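Side-chain contact in WbbM protein (Klebsiella pneumoniae, PDB 6U4B), which is a bifunctional O-antigen polymerase, a trimeric enzyme with two probable glycosyltransferase modules, one of which holds a bound magnesium ion: residues 456-461 / 501-506. Numbering follows the deposited sequence.
Sequences GEYLQK and KYWFLD
In the glycosyltransferase family 8 region of the chain, Y458 of helix 455-461 reaches Y502 and W503 of a type I beta turn that runs from Y502 to L505. The turn leads toward helix 505-513. Y458 makes nearly all of the contact from the helix side. Its CG is anti to the backbone N (chi1 170°), which directs the ring at the turn. Y458 and W503 form an offset edge-to-face aromatic pair. The edge of the W503 indole points toward the face of Y458. The six-membered rings lie 5.8 Å apart between centroids, with planes at 88°. At the near rim of the indole, CE3 of W503 is 4.0 Å from CD2 of Y458. CB of W503 packs closer, 3.6 Å from CZ of Y458.

Y458 is a buried residue, and its OH meets the start of the turn. D508 of helix 505-513 satisfies it: OH of Y458 and the backbone N of F504 both hydrogen-bond to OD2 of D508. This shared carboxylate oxygen ties helix 455-461 to the turn. OH of Y458 also sits 2.8 Å from the backbone N of W503. The turn's own bond, from N of L505 to O of Y502, is weak at 3.3 Å.

On the indole, CE2 of F504 lies 3.4 Å above one face, over its centre. The F504 side chain is about 10 Å from the bound magnesium ion. At the edge of the Y502 ring, in its plane, OH of Y458 lies 3.8 Å from CD1 of Y502.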
# COMPACT_ATOMS: atom_id res chain seq x y z
N GLY A 456 -7.96 -47.33 4.98
CA GLY A 456 -7.59 -48.12 3.81
C GLY A 456 -8.71 -49.03 3.35
O GLY A 456 -9.00 -49.12 2.15
N GLU A 457 -9.35 -49.72 4.29
CA GLU A 457 -10.48 -50.58 3.92
C GLU A 457 -11.65 -49.74 3.41
O GLU A 457 -12.34 -50.14 2.47
CB GLU A 457 -10.90 -51.43 5.11
CG GLU A 457 -11.85 -52.56 4.73
CD GLU A 457 -12.54 -53.18 5.93
OE1 GLU A 457 -11.90 -53.29 6.99
OE2 GLU A 457 -13.73 -53.54 5.80
N TYR A 458 -11.88 -48.58 4.03
CA TYR A 458 -12.96 -47.69 3.58
C TYR A 458 -12.74 -47.26 2.13
O TYR A 458 -13.69 -47.22 1.34
CB TYR A 458 -13.05 -46.48 4.50
CG TYR A 458 -13.95 -45.36 4.01
CD1 TYR A 458 -15.33 -45.47 4.12
CD2 TYR A 458 -13.42 -44.20 3.45
CE1 TYR A 458 -16.16 -44.45 3.67
CE2 TYR A 458 -14.24 -43.18 3.01
CZ TYR A 458 -15.61 -43.31 3.12
OH TYR A 458 -16.44 -42.29 2.68
N LEU A 459 -11.50 -46.93 1.77
CA LEU A 459 -11.22 -46.50 0.41
C LEU A 459 -11.45 -47.63 -0.59
O LEU A 459 -11.95 -47.40 -1.69
CB LEU A 459 -9.79 -45.97 0.31
CG LEU A 459 -9.45 -44.70 1.10
CD1 LEU A 459 -8.19 -44.04 0.55
CD2 LEU A 459 -10.62 -43.73 1.12
N GLN A 460 -11.09 -48.86 -0.22
CA GLN A 460 -11.22 -49.98 -1.15
C GLN A 460 -12.67 -50.45 -1.28
O GLN A 460 -13.11 -50.77 -2.39
CB GLN A 460 -10.33 -51.14 -0.71
CG GLN A 460 -8.96 -51.14 -1.35
CD GLN A 460 -8.22 -52.44 -1.14
OE1 GLN A 460 -7.95 -52.84 -0.00
NE2 GLN A 460 -7.88 -53.12 -2.23
N LYS A 461 -13.41 -50.49 -0.18
CA LYS A 461 -14.76 -51.05 -0.19
C LYS A 461 -15.81 -49.99 -0.55
O LYS A 461 -16.59 -50.18 -1.49
CB LYS A 461 -15.08 -51.69 1.16
CG LYS A 461 -14.09 -52.77 1.58
CD LYS A 461 -14.16 -53.97 0.66
CE LYS A 461 -13.13 -55.02 1.05
NZ LYS A 461 -13.28 -55.46 2.47
N LYS A 501 -24.12 -41.41 2.67
CA LYS A 501 -23.30 -40.31 3.17
C LYS A 501 -21.87 -40.80 3.36
O LYS A 501 -21.63 -41.90 3.87
CB LYS A 501 -23.86 -39.78 4.49
CG LYS A 501 -25.31 -39.34 4.37
CD LYS A 501 -25.54 -37.99 5.01
CE LYS A 501 -26.77 -37.33 4.42
NZ LYS A 501 -26.57 -37.01 2.98
N TYR A 502 -20.92 -39.97 2.94
CA TYR A 502 -19.52 -40.36 2.86
C TYR A 502 -18.68 -39.62 3.89
O TYR A 502 -19.04 -38.52 4.35
CB TYR A 502 -18.96 -40.12 1.46
CG TYR A 502 -19.67 -40.93 0.39
CD1 TYR A 502 -19.27 -42.22 0.09
CD2 TYR A 502 -20.75 -40.40 -0.30
CE1 TYR A 502 -19.92 -42.96 -0.87
CE2 TYR A 502 -21.41 -41.13 -1.27
CZ TYR A 502 -20.99 -42.41 -1.55
OH TYR A 502 -21.64 -43.15 -2.51
N TRP A 503 -17.55 -40.23 4.24
CA TRP A 503 -16.69 -39.70 5.30
C TRP A 503 -16.26 -38.27 5.01
O TRP A 503 -16.45 -37.37 5.84
CB TRP A 503 -15.47 -40.61 5.47
CG TRP A 503 -14.63 -40.30 6.66
CD1 TRP A 503 -14.99 -39.57 7.76
CD2 TRP A 503 -13.27 -40.71 6.88
NE1 TRP A 503 -13.95 -39.50 8.65
CE2 TRP A 503 -12.88 -40.19 8.13
CE3 TRP A 503 -12.36 -41.46 6.14
CZ2 TRP A 503 -11.61 -40.40 8.66
CZ3 TRP A 503 -11.09 -41.67 6.67
CH2 TRP A 503 -10.73 -41.14 7.92
N PHE A 504 -15.69 -38.03 3.83
CA PHE A 504 -15.26 -36.70 3.43
C PHE A 504 -16.13 -36.12 2.32
O PHE A 504 -15.65 -35.39 1.45
CB PHE A 504 -13.79 -36.72 3.01
CG PHE A 504 -12.85 -36.77 4.18
CD1 PHE A 504 -12.50 -35.61 4.86
CD2 PHE A 504 -12.32 -37.97 4.61
CE1 PHE A 504 -11.63 -35.65 5.94
CE2 PHE A 504 -11.46 -38.02 5.69
CZ PHE A 504 -11.11 -36.86 6.35
N LEU A 505 -17.42 -36.46 2.34
CA LEU A 505 -18.47 -35.77 1.57
C LEU A 505 -18.10 -35.78 0.09
O LEU A 505 -17.76 -36.85 -0.44
CB LEU A 505 -18.66 -34.39 2.19
CG LEU A 505 -18.77 -34.32 3.72
CD1 LEU A 505 -18.85 -32.87 4.18
CD2 LEU A 505 -19.96 -35.11 4.22
N ASP A 506 -18.13 -34.64 -0.61
CA ASP A 506 -17.92 -34.63 -2.05
C ASP A 506 -16.50 -35.01 -2.44
O ASP A 506 -16.28 -35.46 -3.57
CB ASP A 506 -18.26 -33.25 -2.62
CG ASP A 506 -17.42 -32.14 -2.01
OD1 ASP A 506 -17.19 -32.16 -0.78
OD2 ASP A 506 -16.98 -31.25 -2.77